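Local coordinates for protein putative trimethylamine methyltransferase (Rhizobium meliloti, PDB 4YYC) that probably transfers methyl groups, as a member of the trimethylamine methyltransferase family, at residues V68-I73 against I293-L298; D80-D85 against A259-A264; K191-M196 against A218-A223; V239-I244 against T386-H391; F303-L306 against G310-V313. All blocks are in the same frame, centred on the assembly; numbering follows the deposited sequence. Where two conformers were deposited one is given.

Contact 1: residues V68-I73 against I293-L298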
# COMPACT_ATOMS: atom_id res chain seq x y z
N VAL A 68 18.10 -9.94 -26.85
CA VAL A 68 19.48 -10.42 -26.77
C VAL A 68 19.62 -11.74 -26.00
O VAL A 68 20.23 -12.68 -26.46
CB VAL A 68 20.40 -9.36 -26.13
CG1 VAL A 68 21.78 -9.94 -25.84
CG2 VAL A 68 20.51 -8.18 -27.09
N VAL A 69 19.06 -11.80 -24.81
CA VAL A 69 19.07 -13.04 -24.02
C VAL A 69 18.49 -14.21 -24.83
O VAL A 69 19.07 -15.31 -24.87
CB VAL A 69 18.28 -12.84 -22.72
CG1 VAL A 69 18.00 -14.17 -22.01
CG2 VAL A 69 19.01 -11.86 -21.80
N LEU A 70 17.34 -13.98 -25.46
CA LEU A 70 16.66 -15.04 -26.19
C LEU A 70 17.48 -15.58 -27.37
O LEU A 70 17.38 -16.76 -27.70
CB LEU A 70 15.30 -14.58 -26.71
CG LEU A 70 14.19 -14.50 -25.66
CD1 LEU A 70 12.94 -13.89 -26.29
CD2 LEU A 70 13.85 -15.84 -25.05
N GLU A 71 18.23 -14.69 -28.03
CA GLU A 71 19.05 -15.12 -29.15
C GLU A 71 20.38 -15.74 -28.68
O GLU A 71 20.73 -16.83 -29.11
CB GLU A 71 19.29 -13.99 -30.14
CG GLU A 71 20.09 -14.49 -31.33
CD GLU A 71 20.34 -13.47 -32.41
OE1 GLU A 71 20.02 -12.26 -32.25
OE2 GLU A 71 20.87 -13.91 -33.44
N GLU A 72 21.13 -15.04 -27.85
CA GLU A 72 22.47 -15.46 -27.44
C GLU A 72 22.51 -16.59 -26.43
O GLU A 72 23.35 -17.46 -26.52
CB GLU A 72 23.26 -14.30 -26.87
CG GLU A 72 23.53 -13.20 -27.87
CD GLU A 72 24.36 -12.06 -27.29
OE1 GLU A 72 24.82 -12.16 -26.09
OE2 GLU A 72 24.51 -11.08 -28.05
N ILE A 73 21.61 -16.57 -25.48
CA ILE A 73 21.62 -17.52 -24.35
C ILE A 73 20.58 -18.60 -24.59
O ILE A 73 20.90 -19.78 -24.46
CB ILE A 73 21.39 -16.81 -23.00
CG1 ILE A 73 22.50 -15.79 -22.78
CG2 ILE A 73 21.34 -17.84 -21.88
CD1 ILE A 73 22.28 -14.89 -21.59
N ILE A 293 12.61 -12.16 -16.80
CA ILE A 293 11.18 -12.40 -16.83
C ILE A 293 10.60 -12.30 -18.24
O ILE A 293 9.87 -13.18 -18.70
CB ILE A 293 10.43 -11.44 -15.88
CG1 ILE A 293 10.66 -11.88 -14.44
CG2 ILE A 293 8.94 -11.44 -16.20
CD1 ILE A 293 10.26 -10.79 -13.44
N LEU A 294 10.95 -11.22 -18.93
CA LEU A 294 10.39 -10.98 -20.24
C LEU A 294 10.84 -12.07 -21.21
O LEU A 294 10.04 -12.55 -22.03
CB LEU A 294 10.73 -9.56 -20.75
CG LEU A 294 10.23 -9.21 -22.14
CD1 LEU A 294 8.71 -9.35 -22.23
CD2 LEU A 294 10.68 -7.79 -22.48
N ALA A 295 12.11 -12.49 -21.12
CA ALA A 295 12.62 -13.59 -21.99
C ALA A 295 11.86 -14.88 -21.74
O ALA A 295 11.40 -15.53 -22.68
CB ALA A 295 14.12 -13.77 -21.76
N GLU A 296 11.67 -15.25 -20.47
CA GLU A 296 10.97 -16.49 -20.11
C GLU A 296 9.51 -16.44 -20.59
O GLU A 296 9.03 -17.39 -21.17
CB GLU A 296 11.03 -16.74 -18.61
CG GLU A 296 12.41 -17.03 -18.12
CD GLU A 296 12.51 -17.30 -16.64
OE1 GLU A 296 11.47 -17.42 -15.93
OE2 GLU A 296 13.66 -17.40 -16.14
N VAL A 297 8.84 -15.31 -20.37
CA VAL A 297 7.45 -15.20 -20.81
C VAL A 297 7.32 -15.21 -22.31
O VAL A 297 6.44 -15.88 -22.85
CB VAL A 297 6.73 -13.97 -20.17
CG1 VAL A 297 5.39 -13.74 -20.87
CG2 VAL A 297 6.61 -14.14 -18.67
N LEU A 298 8.19 -14.49 -23.01
CA LEU A 298 8.12 -14.52 -24.47
C LEU A 298 8.19 -15.97 -24.99
O LEU A 298 7.41 -16.34 -25.86
CB LEU A 298 9.23 -13.65 -25.08
CG LEU A 298 9.00 -12.14 -25.07
CD1 LEU A 298 10.27 -11.38 -25.38
CD2 LEU A 298 7.91 -11.73 -26.06

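Contact 2: residues D80-D85 against A259-A264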
# COMPACT_ATOMS: atom_id res chain seq x y z
N ASP A 80 11.24 -32.76 -23.67
CA ASP A 80 10.05 -32.60 -24.52
C ASP A 80 10.46 -32.45 -25.98
O ASP A 80 10.65 -31.36 -26.52
CB ASP A 80 9.17 -31.43 -24.09
CG ASP A 80 7.78 -31.48 -24.73
OD1 ASP A 80 7.63 -32.01 -25.84
OD2 ASP A 80 6.83 -31.03 -24.08
N ALA A 81 10.61 -33.61 -26.63
CA ALA A 81 11.06 -33.64 -28.00
C ALA A 81 10.08 -32.95 -28.94
O ALA A 81 10.48 -32.33 -29.89
CB ALA A 81 11.28 -35.07 -28.46
N GLU A 82 8.80 -33.09 -28.68
CA GLU A 82 7.79 -32.43 -29.49
C GLU A 82 7.98 -30.89 -29.46
O GLU A 82 7.86 -30.21 -30.48
CB GLU A 82 6.40 -32.81 -28.99
CG GLU A 82 5.27 -32.13 -29.75
CD GLU A 82 3.89 -32.38 -29.15
OE1 GLU A 82 3.78 -33.01 -28.08
OE2 GLU A 82 2.90 -31.93 -29.80
N ALA A 83 8.26 -30.37 -28.28
CA ALA A 83 8.46 -28.92 -28.16
C ALA A 83 9.63 -28.47 -28.99
O ALA A 83 9.59 -27.41 -29.63
CB ALA A 83 8.68 -28.55 -26.70
N LEU A 84 10.72 -29.24 -28.95
CA LEU A 84 11.89 -28.89 -29.77
C LEU A 84 11.57 -28.91 -31.26
O LEU A 84 12.05 -28.05 -32.03
CB LEU A 84 13.09 -29.78 -29.47
CG LEU A 84 13.64 -29.74 -28.05
CD1 LEU A 84 14.87 -30.62 -27.95
CD2 LEU A 84 13.92 -28.33 -27.58
N ASP A 85 10.80 -29.90 -31.69
CA ASP A 85 10.40 -29.96 -33.08
C ASP A 85 9.53 -28.79 -33.46
O ASP A 85 9.68 -28.26 -34.56
CB ASP A 85 9.67 -31.26 -33.43
CG ASP A 85 10.57 -32.45 -33.48
OD1 ASP A 85 11.82 -32.33 -33.35
OD2 ASP A 85 10.05 -33.58 -33.70
N ALA A 259 1.38 -30.00 -19.38
CA ALA A 259 0.10 -29.39 -19.06
C ALA A 259 -0.25 -28.26 -20.05
O ALA A 259 -1.40 -28.18 -20.48
CB ALA A 259 0.09 -28.85 -17.65
N ALA A 260 0.74 -27.46 -20.42
CA ALA A 260 0.52 -26.37 -21.37
C ALA A 260 0.00 -26.90 -22.69
O ALA A 260 -0.94 -26.34 -23.27
CB ALA A 260 1.79 -25.56 -21.59
N LYS A 261 0.59 -28.02 -23.15
CA LYS A 261 0.15 -28.60 -24.43
C LYS A 261 -1.34 -29.06 -24.36
O LYS A 261 -2.12 -28.82 -25.31
CB LYS A 261 1.07 -29.75 -24.87
CG LYS A 261 2.45 -29.26 -25.23
CD LYS A 261 3.40 -30.30 -25.80
CE LYS A 261 3.72 -31.42 -24.87
NZ LYS A 261 4.69 -32.35 -25.54
N VAL A 262 -1.73 -29.67 -23.25
CA VAL A 262 -3.12 -30.09 -23.13
C VAL A 262 -4.07 -28.91 -23.15
O VAL A 262 -5.00 -28.85 -23.92
CB VAL A 262 -3.36 -30.91 -21.84
CG1 VAL A 262 -4.84 -31.19 -21.59
CG2 VAL A 262 -2.52 -32.19 -21.83
N TYR A 263 -3.83 -27.95 -22.26
CA TYR A 263 -4.73 -26.83 -22.17
C TYR A 263 -4.78 -25.97 -23.42
O TYR A 263 -5.89 -25.62 -23.88
CB TYR A 263 -4.39 -26.00 -20.93
CG TYR A 263 -4.77 -26.74 -19.65
CD1 TYR A 263 -6.07 -27.17 -19.46
CD2 TYR A 263 -3.84 -27.00 -18.64
CE1 TYR A 263 -6.46 -27.81 -18.30
CE2 TYR A 263 -4.24 -27.67 -17.49
CZ TYR A 263 -5.54 -28.05 -17.34
OH TYR A 263 -5.90 -28.70 -16.18
N ALA A 264 -3.62 -25.70 -24.04
CA ALA A 264 -3.63 -24.93 -25.29
C ALA A 264 -4.37 -25.66 -26.41
O ALA A 264 -5.00 -25.01 -27.21
CB ALA A 264 -2.22 -24.55 -25.70

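Contact 3: residues K191-M196 against A218-A223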
# COMPACT_ATOMS: atom_id res chain seq x y z
N LYS A 191 -4.70 -39.28 -7.35
CA LYS A 191 -6.16 -39.14 -7.46
C LYS A 191 -6.72 -37.81 -7.01
O LYS A 191 -7.85 -37.47 -7.38
CB LYS A 191 -6.83 -40.23 -6.64
CG LYS A 191 -6.66 -41.62 -7.26
CD LYS A 191 -7.08 -42.70 -6.30
CE LYS A 191 -6.63 -44.03 -6.85
NZ LYS A 191 -7.26 -45.15 -6.11
N ARG A 192 -5.97 -37.11 -6.18
CA ARG A 192 -6.50 -35.92 -5.50
C ARG A 192 -6.96 -34.83 -6.44
O ARG A 192 -7.86 -34.08 -6.12
CB ARG A 192 -5.52 -35.39 -4.45
CG ARG A 192 -4.21 -34.88 -5.00
CD ARG A 192 -3.20 -34.41 -3.98
NE ARG A 192 -2.83 -35.43 -3.04
CZ ARG A 192 -1.74 -35.37 -2.25
NH1 ARG A 192 -0.91 -34.34 -2.34
NH2 ARG A 192 -1.49 -36.36 -1.39
N HIS A 193 -6.34 -34.70 -7.62
CA HIS A 193 -6.77 -33.72 -8.60
C HIS A 193 -8.25 -33.81 -8.95
O HIS A 193 -8.93 -32.80 -9.22
CB HIS A 193 -5.96 -33.80 -9.88
CG HIS A 193 -6.18 -35.06 -10.68
ND1 HIS A 193 -5.70 -36.30 -10.31
CD2 HIS A 193 -6.83 -35.26 -11.85
CE1 HIS A 193 -6.02 -37.20 -11.21
NE2 HIS A 193 -6.70 -36.59 -12.17
N LEU A 194 -8.77 -35.03 -8.94
CA LEU A 194 -10.16 -35.25 -9.30
C LEU A 194 -11.09 -34.62 -8.26
O LEU A 194 -12.06 -33.94 -8.59
CB LEU A 194 -10.45 -36.76 -9.37
CG LEU A 194 -9.66 -37.47 -10.47
CD1 LEU A 194 -9.61 -38.94 -10.19
CD2 LEU A 194 -10.19 -37.14 -11.86
N ASP A 195 -10.77 -34.86 -7.01
CA ASP A 195 -11.52 -34.26 -5.87
C ASP A 195 -11.37 -32.75 -5.78
O ASP A 195 -12.32 -32.06 -5.36
CB ASP A 195 -11.11 -34.94 -4.57
CG ASP A 195 -11.48 -36.39 -4.57
OD1 ASP A 195 -12.70 -36.73 -4.48
OD2 ASP A 195 -10.58 -37.22 -4.73
N MSE A 196 -10.19 -32.27 -6.14
CA MSE A 196 -9.89 -30.82 -6.09
C MSE A 196 -10.77 -30.16 -7.14
O MSE A 196 -11.49 -29.21 -6.83
CB MSE A 196 -8.41 -30.62 -6.30
CG MSE A 196 -7.62 -31.06 -5.08
SE MSE A 196 -5.73 -31.46 -5.57
CE MSE A 196 -5.19 -29.64 -5.55
N ALA A 218 -4.33 -32.85 -16.38
CA ALA A 218 -4.88 -31.80 -17.21
C ALA A 218 -5.94 -32.38 -18.13
O ALA A 218 -6.99 -31.77 -18.34
CB ALA A 218 -3.77 -31.08 -17.96
N GLU A 219 -5.69 -33.57 -18.72
CA GLU A 219 -6.70 -34.20 -19.56
C GLU A 219 -7.97 -34.50 -18.75
O GLU A 219 -9.09 -34.25 -19.21
CB GLU A 219 -6.13 -35.47 -20.21
CG GLU A 219 -5.10 -35.13 -21.27
CD GLU A 219 -4.32 -36.33 -21.77
OE1 GLU A 219 -4.41 -37.40 -21.15
OE2 GLU A 219 -3.66 -36.20 -22.82
N ASP A 220 -7.78 -34.99 -17.53
CA ASP A 220 -8.94 -35.23 -16.66
C ASP A 220 -9.73 -33.93 -16.37
O ASP A 220 -10.96 -33.95 -16.33
CB ASP A 220 -8.55 -35.86 -15.33
CG ASP A 220 -8.10 -37.32 -15.45
OD1 ASP A 220 -8.37 -38.02 -16.46
OD2 ASP A 220 -7.48 -37.83 -14.48
N THR A 221 -9.02 -32.82 -16.15
CA THR A 221 -9.68 -31.56 -15.90
C THR A 221 -10.54 -31.16 -17.09
O THR A 221 -11.68 -30.77 -16.93
CB THR A 221 -8.66 -30.44 -15.62
OG1 THR A 221 -7.86 -30.78 -14.46
CG2 THR A 221 -9.32 -29.09 -15.39
N VAL A 222 -9.98 -31.30 -18.29
CA VAL A 222 -10.73 -30.98 -19.52
C VAL A 222 -11.95 -31.89 -19.62
O VAL A 222 -13.03 -31.44 -19.97
CB VAL A 222 -9.82 -31.04 -20.77
CG1 VAL A 222 -10.64 -30.91 -22.06
CG2 VAL A 222 -8.76 -29.96 -20.71
N ALA A 223 -11.81 -33.16 -19.33
CA ALA A 223 -12.93 -34.09 -19.42
C ALA A 223 -14.05 -33.71 -18.43
O ALA A 223 -15.24 -33.76 -18.79
CB ALA A 223 -12.45 -35.54 -19.20

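Contact 4: residues V239-I244 against T386-H391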
# COMPACT_ATOMS: atom_id res chain seq x y z
N VAL A 239 -12.66 -22.02 -19.78
CA VAL A 239 -13.34 -22.24 -18.50
C VAL A 239 -12.35 -22.48 -17.38
O VAL A 239 -12.76 -22.58 -16.22
CB VAL A 239 -14.36 -23.39 -18.55
CG1 VAL A 239 -15.46 -23.11 -19.58
CG2 VAL A 239 -13.71 -24.73 -18.83
N THR A 240 -11.07 -22.55 -17.70
CA THR A 240 -9.99 -22.70 -16.72
C THR A 240 -8.84 -21.76 -17.07
O THR A 240 -8.55 -21.51 -18.26
CB THR A 240 -9.45 -24.14 -16.65
OG1 THR A 240 -9.10 -24.57 -17.97
CG2 THR A 240 -10.46 -25.06 -16.08
N LEU A 241 -8.21 -21.24 -16.02
CA LEU A 241 -6.84 -20.72 -16.08
C LEU A 241 -5.95 -21.72 -15.39
O LEU A 241 -6.34 -22.30 -14.37
CB LEU A 241 -6.70 -19.35 -15.38
CG LEU A 241 -6.82 -18.17 -16.34
CD1 LEU A 241 -8.17 -18.12 -17.04
CD2 LEU A 241 -6.61 -16.85 -15.61
N ASN A 242 -4.74 -21.92 -15.91
CA ASN A 242 -3.88 -23.02 -15.50
C ASN A 242 -2.48 -22.54 -15.31
O ASN A 242 -1.94 -21.88 -16.18
CB ASN A 242 -4.00 -24.14 -16.52
CG ASN A 242 -5.43 -24.57 -16.70
OD1 ASN A 242 -5.97 -25.18 -15.79
ND2 ASN A 242 -6.08 -24.16 -17.78
N LEU A 243 -1.90 -22.79 -14.15
CA LEU A 243 -0.61 -22.22 -13.81
C LEU A 243 0.53 -22.99 -14.46
O LEU A 243 0.75 -24.14 -14.13
CB LEU A 243 -0.44 -22.18 -12.30
CG LEU A 243 0.82 -21.51 -11.77
CD1 LEU A 243 0.91 -20.07 -12.18
CD2 LEU A 243 0.75 -21.60 -10.24
N ILE A 244 1.26 -22.33 -15.35
CA ILE A 244 2.37 -22.93 -16.09
C ILE A 244 3.65 -22.20 -15.65
O ILE A 244 3.99 -21.13 -16.20
CB ILE A 244 2.16 -22.85 -17.63
CG1 ILE A 244 0.80 -23.47 -18.03
CG2 ILE A 244 3.37 -23.48 -18.35
CD1 ILE A 244 0.66 -24.95 -17.72
N THR A 386 -3.14 -5.12 -12.50
CA THR A 386 -2.98 -6.57 -12.66
C THR A 386 -4.33 -7.17 -13.08
O THR A 386 -5.36 -6.92 -12.46
CB THR A 386 -2.44 -7.21 -11.36
OG1 THR A 386 -1.24 -6.55 -10.98
CG2 THR A 386 -2.16 -8.68 -11.51
N ASN A 387 -4.33 -8.06 -14.08
CA ASN A 387 -5.56 -8.66 -14.57
C ASN A 387 -5.98 -9.89 -13.78
O ASN A 387 -7.16 -10.09 -13.55
CB ASN A 387 -5.42 -9.04 -16.05
CG ASN A 387 -5.20 -7.84 -16.95
OD1 ASN A 387 -4.20 -7.77 -17.65
ND2 ASN A 387 -6.14 -6.92 -16.94
N PHE A 388 -5.03 -10.72 -13.36
CA PHE A 388 -5.34 -11.94 -12.66
C PHE A 388 -4.44 -12.02 -11.46
O PHE A 388 -3.22 -11.94 -11.60
CB PHE A 388 -5.17 -13.16 -13.56
CG PHE A 388 -5.36 -14.45 -12.85
CD1 PHE A 388 -6.56 -14.70 -12.19
CD2 PHE A 388 -4.35 -15.42 -12.82
CE1 PHE A 388 -6.75 -15.88 -11.52
CE2 PHE A 388 -4.53 -16.60 -12.10
CZ PHE A 388 -5.74 -16.83 -11.45
N VAL A 389 -5.04 -12.10 -10.29
CA VAL A 389 -4.30 -12.10 -9.06
C VAL A 389 -4.46 -13.44 -8.37
O VAL A 389 -5.41 -13.69 -7.59
CB VAL A 389 -4.78 -10.96 -8.13
CG1 VAL A 389 -3.87 -10.84 -6.93
CG2 VAL A 389 -4.87 -9.62 -8.86
N LEU A 390 -3.47 -14.29 -8.58
CA LEU A 390 -3.32 -15.48 -7.77
C LEU A 390 -2.86 -15.07 -6.39
O LEU A 390 -2.17 -14.06 -6.22
CB LEU A 390 -2.31 -16.41 -8.43
CG LEU A 390 -2.34 -17.88 -7.96
CD1 LEU A 390 -3.71 -18.48 -8.16
CD2 LEU A 390 -1.23 -18.61 -8.72
N HIS A 391 -3.24 -15.82 -5.35
CA HIS A 391 -2.79 -15.56 -3.99
C HIS A 391 -3.34 -14.25 -3.44
O HIS A 391 -2.71 -13.58 -2.62
CB HIS A 391 -1.29 -15.56 -3.77
CG HIS A 391 -0.53 -16.62 -4.53
ND1 HIS A 391 -0.66 -17.97 -4.29
CD2 HIS A 391 0.44 -16.50 -5.45
CE1 HIS A 391 0.16 -18.64 -5.05
NE2 HIS A 391 0.85 -17.77 -5.77

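Contact 5: residues F303-L306 against G310-V313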
# COMPACT_ATOMS: atom_id res chain seq x y z
N PHE A 303 5.19 -20.37 -27.13
CA PHE A 303 5.00 -21.80 -27.24
C PHE A 303 3.52 -22.20 -27.31
O PHE A 303 3.13 -23.08 -28.10
CB PHE A 303 5.69 -22.52 -26.09
CG PHE A 303 5.59 -24.03 -26.19
CD1 PHE A 303 6.22 -24.72 -27.21
CD2 PHE A 303 4.79 -24.72 -25.33
CE1 PHE A 303 6.09 -26.12 -27.31
CE2 PHE A 303 4.66 -26.11 -25.39
CZ PHE A 303 5.31 -26.80 -26.37
N THR A 304 2.69 -21.55 -26.52
CA THR A 304 1.25 -21.90 -26.54
C THR A 304 0.63 -21.71 -27.94
O THR A 304 -0.24 -22.47 -28.35
CB THR A 304 0.42 -21.12 -25.49
OG1 THR A 304 0.38 -19.73 -25.86
CG2 THR A 304 0.97 -21.35 -24.06
N GLN A 305 1.15 -20.72 -28.68
CA GLN A 305 0.61 -20.41 -30.01
C GLN A 305 1.11 -21.40 -31.03
O GLN A 305 0.47 -21.59 -32.06
CB GLN A 305 0.95 -18.96 -30.43
CG GLN A 305 0.52 -17.88 -29.44
CD GLN A 305 -0.95 -17.92 -29.18
OE1 GLN A 305 -1.76 -17.61 -30.10
NE2 GLN A 305 -1.34 -18.33 -27.97
N LEU A 306 2.26 -22.04 -30.75
CA LEU A 306 2.73 -23.14 -31.59
C LEU A 306 1.86 -24.37 -31.49
O LEU A 306 1.79 -25.19 -32.44
CB LEU A 306 4.20 -23.47 -31.34
CG LEU A 306 5.21 -22.36 -31.61
CD1 LEU A 306 6.58 -22.86 -31.22
CD2 LEU A 306 5.19 -21.92 -33.04
N GLY A 310 -4.15 -18.62 -31.17
CA GLY A 310 -5.28 -18.10 -30.46
C GLY A 310 -5.51 -18.69 -29.10
O GLY A 310 -6.37 -18.20 -28.36
N ALA A 311 -4.72 -19.68 -28.68
CA ALA A 311 -4.91 -20.21 -27.33
C ALA A 311 -4.72 -19.07 -26.31
O ALA A 311 -3.78 -18.30 -26.47
CB ALA A 311 -3.92 -21.30 -27.03
N PRO A 312 -5.60 -18.99 -25.30
CA PRO A 312 -5.43 -17.87 -24.37
C PRO A 312 -4.22 -18.04 -23.44
O PRO A 312 -3.92 -19.13 -22.93
CB PRO A 312 -6.74 -17.82 -23.58
CG PRO A 312 -7.38 -19.11 -23.81
CD PRO A 312 -6.84 -19.73 -25.04
N VAL A 313 -3.46 -16.95 -23.27
CA VAL A 313 -2.23 -17.05 -22.51
C VAL A 313 -1.96 -15.73 -21.76
O VAL A 313 -2.16 -14.64 -22.31
CB VAL A 313 -1.02 -17.47 -23.39
CG1 VAL A 313 -0.75 -16.52 -24.53
CG2 VAL A 313 0.26 -17.65 -22.55

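Contact 1: residues V68-I73 against I293-L298
Leu70 and Ala295 form the centre of a steep helix-on-helix packing, in which helix 56-73 lies against helix 286-307, one of the outer helices of the beta/alpha barrel. The local axes come within 9.5 Å of each other and cross at -71°. The two backbones are nearest at this pair, where the small residue of one helix receives the branched residue of the other. Alanine suits the crossing because its single methyl lets the larger leucine lie close to the helix backbone. The chi1 of Leu70, -76°, sets CG anti to the carbonyl carbon and sends the isobutyl fork toward helix 286-307, where its two methyls part. CD2 lies beside Ala295, 3.9 Å from its CB, while CD1 reaches one helical turn further on to Leu298, lying 3.9 Å from its CB. The side chains of Leu70 and Leu298 cross at about a right angle, so one methyl of Leu70, CD1, rests against both CB and CD1 of Leu298. Val69 touches the alanine methyl from a direction roughly at right angles to that of Leu70 CD2, with its CG1 3.9 Å from Ala295 CB. All four residues are buried and aliphatic, and no hydrogen bond joins the segments. Val69 also packs on Ile436 of the second subunit, which places this helix pair beside the dimer interface, while Ile293 and Val297 turn to the barrel strands. Two further approaches complete the fit of the fork: CD1 of Leu70 lies 3.8 Å from CD1 of Leu298, and CD2 of Leu70 lies 3.4 Å from the carbonyl O of Ala295.

Contact 2: residues D80-D85 against A259-A264
Asp80 sits at the N-cap of helix 81-90, its backbone still extended, and faces Lys261, which projects from the C-terminal half of helix 254-265. The two side chains approach from opposite directions, and the ammonium group ends between two carboxylates in a salt-bridge network. NZ of Lys261 lies 2.9 Å from OD2 of Asp80, on the syn side and only 16° out of the carboxylate plane; a second bond, to OD1, is weak. That same OD1 accepts Ala83 N at 3.0 Å, the capping bond, so one aspartate both closes the start of a helix and anchors a lysine. Glu82, extended beyond CG, slides past the lysine chain and offers OE1 to NZ at 2.8 Å, the nitrogen standing well above its carboxylate plane. A bend at chi3 (-62°) in the Lys261 chain turns its end, and with it NZ, toward the two acids. The long, flexible lysine suits the gap between the helices, and with two acids about it its positive charge is probably favoured. OE2 of Glu82 has a second cation in Arg265. Phe303 of helix 286-307 packs against both Ala83 and Lys261, while helix 254-265 rests through Ala260 on Ile244 of strand 240-245 and through Tyr263 on helix 215-229.

Contact 3: residues K191-M196 against A218-A223
A histidine-carboxylate hydrogen bond, His193 to Asp220, ties helix 192-202 to helix 215-229, an outer helix of the beta/alpha barrel. His193 NE2 donates to Asp220 OD2 at 2.7 Å, and with an angle of 173° at the hydrogen the bond is almost straight. The acceptor lone pair is the anti one, turned away from the other carboxylate oxygen. Ring and carboxylate are nearly coplanar, so the imidazole meets the acid with its edge, although the two side chains as a whole cross at about a right angle. CB of His193 already points toward helix 215-229, and chi1 (68°), with CG between the backbone N and the carbonyl carbon, sets the ring so that its NE2 edge meets Asp220. Leu194, the next residue along, gives this polar pair an apolar flank: its CG lies 3.5 Å above the plane of the His193 ring, toward the rim, and its CD2 is 3.8 Å from Asp220 OD2. Leucine is apt here, since its other neighbours include Ile513 of the C-terminal helix 503-518. From that same helix Arg516 forms a salt bridge with Asp220 OD1, so that the aspartate joins three helices. With NE2 as donor, the bond uses an imidazole N-H, and the arginine would be expected to favour the ionised form of the buried carboxylate, a strong acceptor.

Contact 4: residues V239-I244 against T386-H391
Leu241 sets a methyl squarely over the ring of Phe388 in the interior of the beta/alpha barrel, where strand 240-245 and strand 388-389 look at each other across the core. This is the tight part of the contact. CD2 of Leu241 stands 3.8 Å from the ring centroid, 9° off the normal, a CH-pi contact over the face. Phe388 has CG anti to its backbone N (chi1 175°), which extends the ring toward strand 240-245; its other face looks on the backbone N of Leu390. A flat ring suits a leucine methyl; the ring of Trp119 also meets that of Phe388, their planes at about 80°. The other end is looser: Leu243 and Leu390 meet through single methyls, CD2 to CD2 at 3.9 Å. It is no less buried, but it borders a bound ligand of unknown identity, probably from the crystallisation liquor, which lies near Leu243 and is hydrogen-bonded by His391 NE2. The nearest CA atoms are 9.4 Å apart, in Leu243 and Leu390, and no hydrogen bond joins the segments. Polar Asn242, between the two leucines, points the opposite way, and its ND2 is bonded to Thr240 OG1 and Ala269 O. Cohesion across the core therefore rests on dispersion and the CH-pi contact, while nearby His391 supplies a polar bond to the ligand.

Contact 5: residues F303-L306 against G310-V313
Gln305 bridges from the last turns of helix 286-307 to Gly310 and Ala311 in the loop that follows. From CB the chain runs to CG, anti to the carbonyl carbon, the side chain packing on Leu110 and Ala113, and then bends at chi2 (-58°), which turns the amide to the loop. CD thus comes to lie between the two backbone groups it serves, 3.8 Å from Gly310 N and 3.9 Å from Ala311 O. At the tip, OE1 accepts Gly310 N at 2.8 Å, the donor tilted out of the carbonyl plane, and it also bonds Thr112 OG1. NE2 donates to Ala311 O at 2.9 Å, in the carbonyl plane and on a lone pair, and to Thr304 OG1 at 3.1 Å. With partners at both ends the amide's flip is settled, and glutamine suits the place because it offers donor and acceptor together. Gly310 has a positive phi of 90°, where a side chain would press on the preceding carbonyl. Beside the amide, Thr304 lies obliquely across Val313, OG1 3.6 Å from its CB; this hydroxyl is held mainly by Ala301 O of its own helix. Val313 turns its side chain toward helix 286-307, and Ala311 is small enough to sit against Ala264 of helix 254-265. Such a tight turn from an outer helix into the next strand, 313-322, is the alpha-to-beta connection of a beta/alpha barrel, at the N-terminal ends of the strands.

From the N terminus, 68-73 and then 80-85 wait for partners far ahead. Contact 3 closes first, a short loop inside the span of contact 2, which in turn lies wholly within that of contact 1. Segment 239-244 opens before contacts 2 and 1 close and is paired only at 386-391, so contact 4 crosses both. Contact 5 is a local turn after contact 1 on the same helix, 286-307, and falls within the span of contact 4. Contacts 1 and 2 fasten N-terminal helices to the barrel's outer helices, contact 3 joins two successive helices, 192-202 and 215-229, outside the barrel, and contact 4 spans its core. Contact 2 touches contacts 3, 4 and 5.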